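PDB 2QR4: peptidase M3B, oligoendopeptidase F from Enterococcus faecium, which probably hydrolyses internal bonds of short peptides as a zinc-dependent metallopeptidase of family M3. Local coordinates for residues D362-T366 with E404-T408; H25-L29 with W90-I95. All coordinates share one frame; numbering follows the deposited sequence.

Contact 1: D362-T366 with E404-T408; sequences DQLFT and ENILT
A buried helix-helix contact, centred on Phe365 packed against Leu407 and flanked by Glu404 and Thr408, joins helices 361-379 and 394-414 in the peptidase family M3 region. The axes of the two segments come within 10.4 Å, with their N-to-C directions 138° apart. The pair is a worked example of how an aromatic ring bridges such a gap. The CG of Phe365 lies opposite its carbonyl carbon (chi1 -80°), which carries the ring across to the other helix. Leu407 then sets a single methyl, CD2, on one face: CD2 stands 3.4 Å from the centroid of the Phe365 ring and 12° off its normal, a CH-pi contact. The same methyl also meets Leu364, at CG. Around the rim, Thr408 OG1 lies in the ring plane, 3.2 Å from Phe365 CE2, and Glu404 CG approaches Phe365 CD2 in that plane. The Glu404 carboxylate turns nearly perpendicular to the ring, with OE2 3.6 Å from Phe365 CB. His427, on helix 418-454, meets the ring as well. Glu404 also touches His369, the first histidine of the HEXXH signature on helix 361-379; in this family that signature supplies zinc ligands, and helix 394-414 would bring the third. Thr408 OG1 donates to Glu404 O at 3.0 Å, beside the backbone bond from Thr408 N. With its proton committed there, OG1 probably turns electron density toward the weakly positive ring edge, complementing the methyl on the face.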
loop_
_atom_site.group_PDB
_atom_site.type_symbol
_atom_site.label_atom_id
_atom_site.label_comp_id
_atom_site.label_asym_id
_atom_site.label_seq_id
_atom_site.Cartn_x
_atom_site.Cartn_y
_atom_site.Cartn_z
ATOM N N ASP A 362 42.188 7.014 -1.895
ATOM C CA ASP A 362 40.827 6.596 -2.213
ATOM C C ASP A 362 40.484 6.759 -3.697
ATOM O O ASP A 362 39.890 5.864 -4.295
ATOM C CB ASP A 362 39.811 7.332 -1.336
ATOM C CG ASP A 362 39.342 6.489 -0.161
ATOM O OD1 ASP A 362 39.033 5.296 -0.379
ATOM O OD2 ASP A 362 39.275 7.016 0.974
ATOM N N GLN A 363 40.863 7.890 -4.290
ATOM C CA GLN A 363 40.537 8.169 -5.696
ATOM C C GLN A 363 41.243 7.207 -6.663
ATOM O O GLN A 363 40.758 6.942 -7.770
ATOM C CB GLN A 363 40.860 9.623 -6.057
ATOM C CG GLN A 363 40.268 10.665 -5.111
ATOM C CD GLN A 363 40.509 12.091 -5.590
ATOM O OE1 GLN A 363 40.805 12.989 -4.798
ATOM N NE2 GLN A 363 40.388 12.301 -6.896
ATOM N N LEU A 364 42.391 6.691 -6.232
ATOM C CA LEU A 364 43.130 5.690 -6.992
ATOM C C LEU A 364 42.272 4.436 -7.179
ATOM O O LEU A 364 42.192 3.881 -8.286
ATOM C CB LEU A 364 44.445 5.354 -6.280
ATOM C CG LEU A 364 45.377 4.323 -6.915
ATOM C CD1 LEU A 364 45.696 4.708 -8.344
ATOM C CD2 LEU A 364 46.654 4.179 -6.098
ATOM N N PHE A 365 41.629 4.001 -6.095
ATOM C CA PHE A 365 40.684 2.886 -6.146
ATOM C C PHE A 365 39.503 3.146 -7.085
ATOM O O PHE A 365 39.049 2.243 -7.797
ATOM C CB PHE A 365 40.185 2.550 -4.740
ATOM C CG PHE A 365 41.148 1.715 -3.955
ATOM C CD1 PHE A 365 42.096 2.308 -3.140
ATOM C CD2 PHE A 365 41.130 0.328 -4.063
ATOM C CE1 PHE A 365 42.990 1.532 -2.425
ATOM C CE2 PHE A 365 42.024 -0.447 -3.359
ATOM C CZ PHE A 365 42.955 0.156 -2.538
ATOM N N THR A 366 39.022 4.389 -7.075
ATOM C CA THR A 366 37.941 4.821 -7.936
ATOM C C THR A 366 38.367 4.724 -9.389
ATOM O O THR A 366 37.631 4.202 -10.229
ATOM C CB THR A 366 37.563 6.276 -7.632
ATOM O OG1 THR A 366 37.276 6.402 -6.235
ATOM C CG2 THR A 366 36.348 6.715 -8.448
ATOM N N GLU A 404 39.785 -3.555 -8.358
ATOM C CA GLU A 404 40.109 -3.058 -7.028
ATOM C C GLU A 404 40.904 -4.102 -6.240
ATOM O O GLU A 404 41.902 -3.782 -5.565
ATOM C CB GLU A 404 38.831 -2.695 -6.270
ATOM C CG GLU A 404 38.380 -1.243 -6.426
ATOM C CD GLU A 404 37.293 -0.854 -5.411
ATOM O OE1 GLU A 404 36.371 -1.670 -5.176
ATOM O OE2 GLU A 404 37.360 0.264 -4.846
ATOM N N ASN A 405 40.461 -5.351 -6.335
ATOM C CA ASN A 405 41.173 -6.467 -5.714
ATOM C C ASN A 405 42.614 -6.537 -6.174
ATOM O O ASN A 405 43.520 -6.758 -5.371
ATOM C CB ASN A 405 40.457 -7.795 -5.983
ATOM C CG ASN A 405 39.215 -7.969 -5.109
ATOM O OD1 ASN A 405 39.105 -7.345 -4.058
ATOM N ND2 ASN A 405 38.279 -8.810 -5.545
ATOM N N ILE A 406 42.818 -6.323 -7.471
ATOM C CA ILE A 406 44.137 -6.423 -8.053
ATOM C C ILE A 406 45.007 -5.246 -7.621
ATOM O O ILE A 406 46.202 -5.411 -7.386
ATOM C CB ILE A 406 44.054 -6.560 -9.581
ATOM C CG1 ILE A 406 43.471 -7.929 -9.945
ATOM C CG2 ILE A 406 45.426 -6.405 -10.223
ATOM C CD1 ILE A 406 43.237 -8.111 -11.442
ATOM N N LEU A 407 44.406 -4.069 -7.476
ATOM C CA LEU A 407 45.149 -2.905 -6.967
ATOM C C LEU A 407 45.492 -3.039 -5.482
ATOM O O LEU A 407 46.593 -2.681 -5.060
ATOM C CB LEU A 407 44.375 -1.607 -7.191
ATOM C CG LEU A 407 44.881 -0.452 -6.322
ATOM C CD1 LEU A 407 46.175 0.132 -6.890
ATOM C CD2 LEU A 407 43.822 0.615 -6.168
ATOM N N THR A 408 44.551 -3.546 -4.689
ATOM C CA THR A 408 44.833 -3.815 -3.278
ATOM C C THR A 408 46.023 -4.751 -3.105
ATOM O O THR A 408 46.951 -4.459 -2.356
ATOM C CB THR A 408 43.645 -4.441 -2.572
ATOM O OG1 THR A 408 42.545 -3.524 -2.595
ATOM C CG2 THR A 408 44.018 -4.787 -1.130
#

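Contact 2: H25-L29 with W90-I95; sequences HKGTL and WFEPEI
Lys26 crosses one face of the Trp90 indole obliquely, at the second position of a type II beta turn, His25 to Thr28, that docks on the short helix 91-95 in the all-helical N-terminal part of the chain. The bump is backbone and side chain together: Lys26 CA sits 3.6 Å from the centroid of the Trp90 six-membered ring and 8° off the normal, so the turn itself covers that face in a CH-pi contact. From there the lysine chain, CG opposite its own N (chi1 178°) and extended beyond, runs on over the five-membered ring, CD 3.9 Å from Trp90 CG. Phe91 CB backs the opposite face, and NE1 of the indole is hydrogen-bonded to Ser22 OG. The second bump is Leu29 CD1. It fills a hollow floored by the helix backbone, 3.4 Å from Ile95 N, and walled by Glu94 CB and Ile95 CG1, each 3.7 Å from that methyl, while the edge of Trp90 adds a more distant side at CZ3. Between these two fits Glu94 reaches back to the turn, where the positive phi of Gly27 is one that favours glycine. Gly27 N donates to the syn lone pair of Glu94 OE2, 2.8 Å away, in a bond bent to 136° at the hydrogen.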
loop_
_atom_site.group_PDB
_atom_site.type_symbol
_atom_site.label_atom_id
_atom_site.label_comp_id
_atom_site.label_asym_id
_atom_site.label_seq_id
_atom_site.Cartn_x
_atom_site.Cartn_y
_atom_site.Cartn_z
ATOM N N HIS A 25 -3.029 -9.642 -33.735
ATOM C CA HIS A 25 -2.048 -10.706 -33.574
ATOM C C HIS A 25 -2.594 -11.826 -32.707
ATOM O O HIS A 25 -2.283 -12.993 -32.921
ATOM C CB HIS A 25 -0.732 -10.152 -33.031
ATOM C CG HIS A 25 -0.066 -9.200 -33.974
ATOM N ND1 HIS A 25 0.490 -9.606 -35.169
ATOM C CD2 HIS A 25 0.105 -7.857 -33.918
ATOM C CE1 HIS A 25 0.983 -8.557 -35.804
ATOM N NE2 HIS A 25 0.758 -7.483 -35.069
ATOM N N LYS A 26 -3.437 -11.461 -31.750
ATOM C CA LYS A 26 -4.013 -12.426 -30.834
ATOM C C LYS A 26 -4.707 -13.539 -31.607
ATOM O O LYS A 26 -5.426 -13.283 -32.569
ATOM C CB LYS A 26 -4.982 -11.730 -29.872
ATOM C CG LYS A 26 -5.677 -12.650 -28.898
ATOM C CD LYS A 26 -6.435 -11.874 -27.827
ATOM C CE LYS A 26 -7.240 -12.830 -26.950
ATOM N NZ LYS A 26 -7.903 -12.136 -25.821
ATOM N N GLY A 27 -4.458 -14.779 -31.200
ATOM C CA GLY A 27 -5.101 -15.933 -31.812
ATOM C C GLY A 27 -4.568 -16.354 -33.170
ATOM O O GLY A 27 -5.167 -17.208 -33.821
ATOM N N THR A 28 -3.440 -15.781 -33.591
ATOM C CA THR A 28 -2.843 -16.128 -34.880
ATOM C C THR A 28 -1.612 -17.018 -34.783
ATOM O O THR A 28 -1.145 -17.550 -35.795
ATOM C CB THR A 28 -2.407 -14.883 -35.670
ATOM O OG1 THR A 28 -1.364 -14.210 -34.958
ATOM C CG2 THR A 28 -3.582 -13.940 -35.914
ATOM N N LEU A 29 -1.082 -17.180 -33.577
ATOM C CA LEU A 29 0.206 -17.852 -33.417
ATOM C C LEU A 29 0.300 -19.197 -34.127
ATOM O O LEU A 29 1.365 -19.552 -34.624
ATOM C CB LEU A 29 0.596 -17.987 -31.940
ATOM C CG LEU A 29 0.689 -16.653 -31.195
ATOM C CD1 LEU A 29 1.393 -16.793 -29.845
ATOM C CD2 LEU A 29 1.389 -15.633 -32.054
ATOM N N TRP A 90 -2.032 -12.000 -23.402
ATOM C CA TRP A 90 -2.472 -13.233 -24.063
ATOM C C TRP A 90 -1.285 -13.962 -24.702
ATOM O O TRP A 90 -1.360 -15.150 -25.025
ATOM C CB TRP A 90 -3.508 -12.914 -25.133
ATOM C CG TRP A 90 -2.990 -11.901 -26.102
ATOM C CD1 TRP A 90 -3.184 -10.550 -26.060
ATOM C CD2 TRP A 90 -2.169 -12.155 -27.243
ATOM N NE1 TRP A 90 -2.546 -9.950 -27.105
ATOM C CE2 TRP A 90 -1.906 -10.909 -27.848
ATOM C CE3 TRP A 90 -1.635 -13.320 -27.819
ATOM C CZ2 TRP A 90 -1.112 -10.782 -28.993
ATOM C CZ3 TRP A 90 -0.855 -13.197 -28.955
ATOM C CH2 TRP A 90 -0.599 -11.932 -29.533
ATOM N N PHE A 91 -0.187 -13.234 -24.859
ATOM C CA PHE A 91 0.937 -13.648 -25.692
ATOM C C PHE A 91 1.635 -14.954 -25.268
ATOM O O PHE A 91 1.726 -15.897 -26.067
ATOM C CB PHE A 91 1.918 -12.476 -25.813
ATOM C CG PHE A 91 3.146 -12.784 -26.601
ATOM C CD1 PHE A 91 3.057 -13.188 -27.920
ATOM C CD2 PHE A 91 4.390 -12.658 -26.030
ATOM C CE1 PHE A 91 4.195 -13.472 -28.654
ATOM C CE2 PHE A 91 5.531 -12.933 -26.759
ATOM C CZ PHE A 91 5.433 -13.340 -28.071
ATOM N N GLU A 92 2.126 -15.023 -24.032
ATOM C CA GLU A 92 2.822 -16.230 -23.556
ATOM C C GLU A 92 1.916 -17.471 -23.405
ATOM O O GLU A 92 2.308 -18.585 -23.764
ATOM C CB GLU A 92 3.560 -15.942 -22.251
ATOM C CG GLU A 92 4.570 -14.803 -22.360
ATOM C CD GLU A 92 5.514 -14.720 -21.155
ATOM O OE1 GLU A 92 5.336 -15.480 -20.171
ATOM O OE2 GLU A 92 6.445 -13.891 -21.193
ATOM N N PRO A 93 0.721 -17.293 -22.830
ATOM C CA PRO A 93 -0.269 -18.365 -22.856
ATOM C C PRO A 93 -0.502 -18.898 -24.266
ATOM O O PRO A 93 -0.590 -20.113 -24.448
ATOM C CB PRO A 93 -1.534 -17.686 -22.318
ATOM C CG PRO A 93 -0.975 -16.636 -21.373
ATOM C CD PRO A 93 0.256 -16.124 -22.065
ATOM N N GLU A 94 -0.594 -18.018 -25.261
ATOM C CA GLU A 94 -0.851 -18.504 -26.624
ATOM C C GLU A 94 0.359 -19.177 -27.249
ATOM O O GLU A 94 0.215 -20.149 -27.975
ATOM C CB GLU A 94 -1.388 -17.412 -27.537
ATOM C CG GLU A 94 -2.833 -17.079 -27.275
ATOM C CD GLU A 94 -3.504 -16.421 -28.465
ATOM O OE1 GLU A 94 -4.611 -15.859 -28.257
ATOM O OE2 GLU A 94 -2.934 -16.479 -29.595
ATOM N N ILE A 95 1.552 -18.671 -26.956
ATOM C CA ILE A 95 2.758 -19.358 -27.383
ATOM C C ILE A 95 2.705 -20.771 -26.840
ATOM O O ILE A 95 2.923 -21.738 -27.561
ATOM C CB ILE A 95 4.031 -18.665 -26.863
ATOM C CG1 ILE A 95 4.286 -17.378 -27.642
ATOM C CG2 ILE A 95 5.235 -19.583 -27.004
ATOM C CD1 ILE A 95 5.309 -16.490 -26.996
#

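Overall arrangement
From the N terminus, the chain reaches contact 2 first: the turn after helix 22-25 meets helix 91-95 once the chain has run out and back through helices 33-63 and 68-87, a loop of 60 residues. Contact 1 opens much later and closes a shorter excursion of 37 residues, part of it not modelled, between helices 361-379 and 394-414. The two loops are in series, neither nested nor crossed. The centres of contacts 1 and 2 lie about 51 Å apart, on opposite sides of the chain's centre, and the nearest atoms of contacts 1 and 2 are about 36 Å apart. Contact 2 thus ties a turn to a short helix in the outlying N-terminal helical part, whereas contact 1 joins two helices of the probable catalytic region.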